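Local coordinates for protein pectate lyase/Amb allergen (Acidovorax citrulli, PDB 4HWV) that probably cleaves pectate as a secreted, calcium-binding polysaccharide lyase of family 1 built on a right-handed parallel beta-helix, at residues L305-P319 against Q338-N350. Numbering follows the deposited sequence. Where two conformers were deposited one is given.
Sequences LIGGTDVPGADSGNP and QARVRYGMVHLYN
I306 fills the apolar centre, its CG1 facing A339 CB and V341 CG2 while CG2 meets V346 CG2 at 4.0 Å inside the parallel beta-helix. Neighbouring coils pair here in parallel: I306 N donates to R340 O (2.9 Å) and R342 N to I306 O (2.8 Å), so I306 is gripped on both its polar backbone atoms. L305, on the other face of this pairing, runs alongside R340; the backbone N of L305 hydrogen-bonds OD1 of D282, a calcium ligand, placing the contact beside the metal site. Beyond the strands, the loop 307-319 wraps Y343. With CG beside the backbone N (chi1 -71°), the Y343 ring swings toward this loop and G317 CA lies over one ring face, 4.0 Å from the centroid and 21° off the normal, as a CH-pi contact; P319 CD packs against Y343 CD1. Y343 OH donates to D310 O (2.7 Å) from above the carbonyl plane. At the polar edge R342, extended from CG to NE, has R340 NH1 over one guanidinium face and T309 over the other. Its in-plane donors separate: R342 NH1 donates to G307 O (2.9 Å), whereas R342 NE forms a salt bridge with D310 OD1 at 2.8 Å, meeting it from the anti side but tilted 35° out of the carboxylate plane.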
ATOM      1  N   LEU A 305      22.100  -5.009   0.295  1.00  3.85           N
ATOM      2  CA  LEU A 305      23.310  -5.153  -0.495  1.00  4.42           C
ATOM      3  C   LEU A 305      24.483  -4.822   0.419  1.00  4.34           C
ATOM      4  O   LEU A 305      24.627  -3.673   0.867  1.00  4.94           O
ATOM      5  CB  LEU A 305      23.286  -4.173  -1.671  1.00  4.97           C
ATOM      6  CG  LEU A 305      24.451  -4.301  -2.657  1.00  6.44           C
ATOM      7  CD1 LEU A 305      24.325  -5.588  -3.468  1.00  7.28           C
ATOM      8  CD2 LEU A 305      24.484  -3.111  -3.589  1.00  7.46           C
ATOM      9  N   ILE A 306      25.294  -5.837   0.747  1.00  4.09           N
ATOM     10  CA  ILE A 306      26.500  -5.636   1.545  0.50  4.23           C
ATOM     11  C   ILE A 306      27.678  -5.742   0.571  1.00  4.68           C
ATOM     12  O   ILE A 306      28.033  -6.844   0.152  1.00  5.15           O
ATOM     13  CB  ILE A 306      26.637  -6.685   2.689  0.50  4.40           C
ATOM     14  CG1 ILE A 306      25.341  -6.798   3.518  0.50  4.88           C
ATOM     15  CG2 ILE A 306      27.827  -6.330   3.572  0.50  4.63           C
ATOM     16  CD1 ILE A 306      24.887  -5.479   4.135  0.50  4.33           C
ATOM     17  N   GLY A 307      28.232  -4.594   0.180  1.00  4.95           N
ATOM     18  CA  GLY A 307      29.272  -4.545  -0.841  1.00  5.41           C
ATOM     19  C   GLY A 307      28.669  -4.442  -2.234  1.00  5.42           C
ATOM     20  O   GLY A 307      27.941  -5.340  -2.675  1.00  6.37           O
ATOM     21  N   GLY A 308      28.952  -3.348  -2.931  1.00  6.25           N
ATOM     22  CA  GLY A 308      28.321  -3.069  -4.205  1.00  7.33           C
ATOM     23  C   GLY A 308      29.040  -3.522  -5.463  1.00  7.03           C
ATOM     24  O   GLY A 308      28.496  -3.317  -6.546  1.00  9.09           O
ATOM     25  N   THR A 309      30.241  -4.100  -5.350  1.00  6.16           N
ATOM     26  CA  THR A 309      30.989  -4.515  -6.527  1.00  7.16           C
ATOM     27  C   THR A 309      31.912  -5.715  -6.289  1.00  7.17           C
ATOM     28  O   THR A 309      32.494  -5.872  -5.224  1.00  7.27           O
ATOM     29  CB  THR A 309      31.850  -3.356  -7.077  1.00  8.92           C
ATOM     30  OG1 THR A 309      32.593  -3.821  -8.205  1.00  9.86           O
ATOM     31  CG2 THR A 309      32.813  -2.820  -6.036  1.00 10.14           C
ATOM     32  N   ASP A 310      32.047  -6.571  -7.301  1.00  7.70           N
ATOM     33  CA  ASP A 310      33.012  -7.670  -7.229  1.00  8.39           C
ATOM     34  C   ASP A 310      34.451  -7.186  -7.292  1.00  8.70           C
ATOM     35  O   ASP A 310      35.362  -7.923  -6.931  1.00  8.69           O
ATOM     36  CB  ASP A 310      32.817  -8.637  -8.398  1.00  9.04           C
ATOM     37  CG  ASP A 310      31.600  -9.522  -8.245  1.00 10.34           C
ATOM     38  OD1 ASP A 310      30.990  -9.569  -7.149  1.00  9.09           O
ATOM     39  OD2 ASP A 310      31.303 -10.218  -9.244  1.00 12.99           O
ATOM     40  N   VAL A 311      34.679  -5.976  -7.796  1.00  8.86           N
ATOM     41  CA  VAL A 311      36.054  -5.547  -8.033  1.00  9.30           C
ATOM     42  C   VAL A 311      36.701  -5.173  -6.697  1.00  9.60           C
ATOM     43  O   VAL A 311      36.166  -4.332  -5.971  1.00 10.48           O
ATOM     44  CB  VAL A 311      36.095  -4.319  -8.964  1.00 10.11           C
ATOM     45  CG1 VAL A 311      37.535  -3.900  -9.198  1.00 10.44           C
ATOM     46  CG2 VAL A 311      35.401  -4.609 -10.281  1.00 11.06           C
ATOM     47  N   PRO A 312      37.827  -5.813  -6.347  1.00 10.54           N
ATOM     48  CA  PRO A 312      38.463  -5.474  -5.069  1.00 10.89           C
ATOM     49  C   PRO A 312      39.146  -4.120  -5.127  1.00 11.00           C
ATOM     50  O   PRO A 312      39.653  -3.708  -6.169  1.00 12.01           O
ATOM     51  CB  PRO A 312      39.509  -6.582  -4.878  1.00 11.49           C
ATOM     52  CG  PRO A 312      39.826  -7.062  -6.289  1.00 11.16           C
ATOM     53  CD  PRO A 312      38.543  -6.878  -7.075  1.00 10.77           C
ATOM     54  N   GLY A 313      39.160  -3.431  -4.001  1.00  9.92           N
ATOM     55  CA  GLY A 313      39.811  -2.139  -3.937  1.00 10.22           C
ATOM     56  C   GLY A 313      39.534  -1.469  -2.617  1.00 10.30           C
ATOM     57  O   GLY A 313      38.517  -1.733  -1.966  1.00 10.89           O
ATOM     58  N   ALA A 314      40.437  -0.592  -2.213  1.00 10.82           N
ATOM     59  CA  ALA A 314      40.331   0.051  -0.912  1.00 10.85           C
ATOM     60  C   ALA A 314      39.061   0.881  -0.748  1.00 10.72           C
ATOM     61  O   ALA A 314      38.558   1.032   0.347  1.00 11.24           O
ATOM     62  CB  ALA A 314      41.550   0.928  -0.645  1.00 11.93           C
ATOM     63  N   ASP A 315      38.558   1.412  -1.850  1.00  9.91           N
ATOM     64  CA  ASP A 315      37.363   2.255  -1.833  0.50 10.66           C
ATOM     65  C   ASP A 315      36.067   1.457  -1.703  1.00 11.21           C
ATOM     66  O   ASP A 315      35.314   1.643  -0.755  1.00 12.39           O
ATOM     67  CB  ASP A 315      37.279   3.112  -3.103  0.50 20.00           C
ATOM     68  CG  ASP A 315      38.425   4.093  -3.235  0.50 20.00           C
ATOM     69  OD1 ASP A 315      39.586   3.656  -3.361  0.50 20.00           O
ATOM     70  OD2 ASP A 315      38.170   5.316  -3.236  0.50 20.00           O
ATOM     71  N   SER A 316      35.802   0.564  -2.648  1.00 10.31           N
ATOM     72  CA  SER A 316      34.484  -0.053  -2.742  1.00 10.72           C
ATOM     73  C   SER A 316      34.439  -1.587  -2.698  1.00 10.01           C
ATOM     74  O   SER A 316      33.361  -2.177  -2.720  1.00  9.38           O
ATOM     75  CB  SER A 316      33.747   0.455  -3.990  1.00 12.10           C
ATOM     76  OG  SER A 316      34.489   0.180  -5.159  1.00 13.61           O
ATOM     77  N   GLY A 317      35.587  -2.237  -2.618  1.00  9.21           N
ATOM     78  CA  GLY A 317      35.619  -3.694  -2.512  1.00  8.89           C
ATOM     79  C   GLY A 317      36.684  -4.083  -1.512  1.00  8.22           C
ATOM     80  O   GLY A 317      37.683  -4.732  -1.850  1.00  8.46           O
ATOM     81  N   ASN A 318      36.448  -3.703  -0.257  1.00  8.04           N
ATOM     82  CA  ASN A 318      37.483  -3.725   0.761  1.00  7.74           C
ATOM     83  C   ASN A 318      37.114  -4.721   1.850  1.00  8.27           C
ATOM     84  O   ASN A 318      36.151  -4.500   2.583  1.00  8.23           O
ATOM     85  CB  ASN A 318      37.642  -2.311   1.336  1.00  8.39           C
ATOM     86  CG  ASN A 318      38.798  -2.179   2.304  1.00  8.97           C
ATOM     87  OD1 ASN A 318      39.210  -3.145   2.956  1.00  9.73           O
ATOM     88  ND2 ASN A 318      39.343  -0.963   2.400  1.00 10.06           N
ATOM     89  N   PRO A 319      37.868  -5.831   1.945  1.00  8.45           N
ATOM     90  CA  PRO A 319      37.547  -6.875   2.925  1.00  9.21           C
ATOM     91  C   PRO A 319      37.874  -6.501   4.365  1.00  9.08           C
ATOM     92  O   PRO A 319      37.717  -7.340   5.248  1.00 10.08           O
ATOM     93  CB  PRO A 319      38.411  -8.054   2.477  1.00  9.34           C
ATOM     94  CG  PRO A 319      39.595  -7.418   1.836  1.00  9.31           C
ATOM     95  CD  PRO A 319      39.064  -6.173   1.145  1.00  9.04           C
ATOM     96  N   GLN A 338      19.015 -11.217   1.151  1.00  4.86           N
ATOM     97  CA  GLN A 338      18.683 -11.260   2.565  1.00  4.90           C
ATOM     98  C   GLN A 338      19.661 -12.140   3.365  1.00  4.45           C
ATOM     99  O   GLN A 338      19.259 -13.136   3.957  1.00  5.62           O
ATOM    100  CB  GLN A 338      17.190 -11.606   2.790  1.00  6.03           C
ATOM    101  CG  GLN A 338      16.659 -12.877   2.102  1.00  6.60           C
ATOM    102  CD  GLN A 338      15.135 -12.908   2.011  1.00  5.48           C
ATOM    103  OE1 GLN A 338      14.421 -12.622   2.989  1.00  5.35           O
ATOM    104  NE2 GLN A 338      14.624 -13.283   0.845  1.00  5.59           N
ATOM    105  N   ALA A 339      20.948 -11.776   3.426  1.00  4.26           N
ATOM    106  CA  ALA A 339      21.587 -10.608   2.806  1.00  4.51           C
ATOM    107  C   ALA A 339      22.499 -11.074   1.665  1.00  4.70           C
ATOM    108  O   ALA A 339      22.913 -12.244   1.640  1.00  5.71           O
ATOM    109  CB  ALA A 339      22.419  -9.843   3.852  1.00  5.52           C
ATOM    110  N   ARG A 340      22.832 -10.167   0.748  1.00  4.84           N
ATOM    111  CA  ARG A 340      23.812 -10.470  -0.293  1.00  4.93           C
ATOM    112  C   ARG A 340      25.164  -9.902   0.139  1.00  4.57           C
ATOM    113  O   ARG A 340      25.313  -8.681   0.263  1.00  4.94           O
ATOM    114  CB  ARG A 340      23.406  -9.872  -1.641  1.00  5.37           C
ATOM    115  CG  ARG A 340      24.238 -10.388  -2.807  1.00  6.27           C
ATOM    116  CD  ARG A 340      24.230  -9.450  -4.028  1.00  6.23           C
ATOM    117  NE  ARG A 340      24.755 -10.152  -5.204  1.00  6.55           N
ATOM    118  CZ  ARG A 340      26.050 -10.409  -5.404  1.00  7.04           C
ATOM    119  NH1 ARG A 340      26.967 -10.006  -4.528  1.00  7.30           N
ATOM    120  NH2 ARG A 340      26.432 -11.090  -6.484  1.00  8.15           N
ATOM    121  N   VAL A 341      26.143 -10.775   0.381  1.00  5.05           N
ATOM    122  CA  VAL A 341      27.383 -10.359   1.037  1.00  5.06           C
ATOM    123  C   VAL A 341      28.641 -10.475   0.183  1.00  5.30           C
ATOM    124  O   VAL A 341      29.071 -11.587  -0.165  1.00  5.79           O
ATOM    125  CB  VAL A 341      27.594 -11.151   2.332  1.00  5.84           C
ATOM    126  CG1 VAL A 341      28.883 -10.691   3.002  1.00  6.05           C
ATOM    127  CG2 VAL A 341      26.375 -10.986   3.249  1.00  6.22           C
ATOM    128  N   ARG A 342      29.226  -9.324  -0.146  1.00  5.76           N
ATOM    129  CA  ARG A 342      30.589  -9.260  -0.706  1.00  5.62           C
ATOM    130  C   ARG A 342      31.525  -8.686   0.344  1.00  6.01           C
ATOM    131  O   ARG A 342      31.110  -7.830   1.114  1.00  7.42           O
ATOM    132  CB  ARG A 342      30.687  -8.329  -1.920  1.00  5.88           C
ATOM    133  CG  ARG A 342      29.869  -8.731  -3.127  1.00  5.74           C
ATOM    134  CD  ARG A 342      30.028  -7.652  -4.187  1.00  6.84           C
ATOM    135  NE  ARG A 342      29.461  -7.989  -5.490  1.00  7.32           N
ATOM    136  CZ  ARG A 342      28.340  -7.486  -5.994  1.00  7.46           C
ATOM    137  NH1 ARG A 342      27.627  -6.600  -5.321  1.00  7.49           N
ATOM    138  NH2 ARG A 342      27.950  -7.853  -7.212  1.00  8.89           N
ATOM    139  N   TYR A 343      32.771  -9.171   0.363  1.00  5.54           N
ATOM    140  CA  TYR A 343      33.905  -8.559   1.082  1.00  6.05           C
ATOM    141  C   TYR A 343      33.833  -8.527   2.600  1.00  7.12           C
ATOM    142  O   TYR A 343      34.865  -8.647   3.233  1.00  8.89           O
ATOM    143  CB  TYR A 343      34.297  -7.181   0.495  1.00  6.45           C
ATOM    144  CG  TYR A 343      34.943  -7.377  -0.861  1.00  6.59           C
ATOM    145  CD1 TYR A 343      36.230  -7.918  -0.968  1.00  7.71           C
ATOM    146  CD2 TYR A 343      34.241  -7.116  -2.035  1.00  7.51           C
ATOM    147  CE1 TYR A 343      36.806  -8.164  -2.206  1.00  8.16           C
ATOM    148  CE2 TYR A 343      34.810  -7.360  -3.277  1.00  7.27           C
ATOM    149  CZ  TYR A 343      36.086  -7.895  -3.352  1.00  7.41           C
ATOM    150  OH  TYR A 343      36.665  -8.156  -4.570  1.00  8.83           O
ATOM    151  N   GLY A 344      32.641  -8.388   3.183  1.00  6.63           N
ATOM    152  CA  GLY A 344      32.525  -8.222   4.625  1.00  7.27           C
ATOM    153  C   GLY A 344      32.432  -9.512   5.428  1.00  7.12           C
ATOM    154  O   GLY A 344      32.117 -10.586   4.897  1.00  8.23           O
ATOM    155  N   MET A 345      32.709  -9.394   6.724  1.00  7.18           N
ATOM    156  CA  MET A 345      32.481 -10.464   7.698  1.00  6.75           C
ATOM    157  C   MET A 345      31.101 -10.247   8.297  1.00  5.78           C
ATOM    158  O   MET A 345      30.900  -9.342   9.106  1.00  5.94           O
ATOM    159  CB  MET A 345      33.575 -10.445   8.765  1.00  8.02           C
ATOM    160  CG  MET A 345      34.959 -10.630   8.125  1.00 10.41           C
ATOM    161  SD  MET A 345      36.331 -10.053   9.135  1.00 12.92           S
ATOM    162  CE  MET A 345      36.269 -11.352  10.309  1.00 12.99           C
ATOM    163  N   VAL A 346      30.139 -11.041   7.849  1.00  4.83           N
ATOM    164  CA  VAL A 346      28.731 -10.804   8.167  1.00  4.76           C
ATOM    165  C   VAL A 346      28.147 -11.989   8.936  1.00  4.60           C
ATOM    166  O   VAL A 346      28.247 -13.145   8.508  1.00  5.94           O
ATOM    167  CB  VAL A 346      27.927 -10.536   6.892  1.00  4.90           C
ATOM    168  CG1 VAL A 346      26.433 -10.408   7.179  1.00  5.63           C
ATOM    169  CG2 VAL A 346      28.448  -9.272   6.220  1.00  6.21           C
ATOM    170  N   HIS A 347      27.578 -11.681  10.101  1.00  4.28           N
ATOM    171  CA  HIS A 347      27.021 -12.671  11.008  1.00  3.83           C
ATOM    172  C   HIS A 347      25.505 -12.526  10.999  1.00  4.35           C
ATOM    173  O   HIS A 347      24.998 -11.439  11.268  1.00  5.21           O
ATOM    174  CB  HIS A 347      27.601 -12.392  12.404  1.00  4.36           C
ATOM    175  CG  HIS A 347      27.211 -13.369  13.469  1.00  4.07           C
ATOM    176  ND1 HIS A 347      27.306 -13.043  14.806  1.00  4.78           N
ATOM    177  CD2 HIS A 347      26.785 -14.658  13.423  1.00  5.26           C
ATOM    178  CE1 HIS A 347      26.969 -14.085  15.541  1.00  5.14           C
ATOM    179  NE2 HIS A 347      26.633 -15.077  14.730  1.00  5.43           N
ATOM    180  N   LEU A 348      24.790 -13.605  10.687  1.00  4.09           N
ATOM    181  CA  LEU A 348      23.318 -13.586  10.743  1.00  4.50           C
ATOM    182  C   LEU A 348      22.908 -14.658  11.731  1.00  4.33           C
ATOM    183  O   LEU A 348      23.159 -15.838  11.501  1.00  4.90           O
ATOM    184  CB  LEU A 348      22.679 -13.899   9.379  1.00  6.21           C
ATOM    185  CG  LEU A 348      23.090 -12.945   8.250  1.00  6.82           C
ATOM    186  CD1 LEU A 348      24.182 -13.570   7.387  1.00  7.34           C
ATOM    187  CD2 LEU A 348      21.882 -12.506   7.420  1.00  7.25           C
ATOM    188  N   TYR A 349      22.322 -14.252  12.850  1.00  4.41           N
ATOM    189  CA  TYR A 349      21.865 -15.233  13.819  1.00  5.02           C
ATOM    190  C   TYR A 349      20.475 -14.947  14.356  1.00  4.72           C
ATOM    191  O   TYR A 349      20.090 -13.797  14.514  1.00  5.08           O
ATOM    192  CB  TYR A 349      22.874 -15.427  14.970  1.00  5.91           C
ATOM    193  CG  TYR A 349      23.070 -14.297  15.967  1.00  6.73           C
ATOM    194  CD1 TYR A 349      23.970 -13.259  15.722  1.00  6.90           C
ATOM    195  CD2 TYR A 349      22.410 -14.302  17.200  1.00  7.50           C
ATOM    196  CE1 TYR A 349      24.188 -12.265  16.670  1.00  8.55           C
ATOM    197  CE2 TYR A 349      22.616 -13.299  18.136  1.00  8.59           C
ATOM    198  CZ  TYR A 349      23.501 -12.294  17.867  1.00  8.97           C
ATOM    199  OH  TYR A 349      23.706 -11.292  18.807  1.00 11.30           O
ATOM    200  N   ASN A 350      19.709 -16.008  14.593  1.00  4.74           N
ATOM    201  CA  ASN A 350      18.397 -15.860  15.224  1.00  4.90           C
ATOM    202  C   ASN A 350      17.504 -14.871  14.476  1.00  4.56           C
ATOM    203  O   ASN A 350      16.864 -14.011  15.089  1.00  4.76           O
ATOM    204  CB  ASN A 350      18.511 -15.429  16.697  1.00  5.64           C
ATOM    205  CG  ASN A 350      19.076 -16.510  17.614  1.00  6.22           C
ATOM    206  OD1 ASN A 350      19.647 -16.175  18.638  1.00  6.85           O
ATOM    207  ND2 ASN A 350      18.859 -17.801  17.294  1.00  7.27           N
TER
HETATM  208  O   HOH W   1      26.620  -7.917  -2.260  1.00  6.64           O
HETATM  209  O   HOH W   2      29.392 -11.454  -5.882  1.00  6.97           O
HETATM  210  O   HOH W   3      28.603 -10.028  -9.134  1.00 15.73           O
HETATM  211  O   HOH W   4      36.264  -9.968   5.045  1.00 11.02           O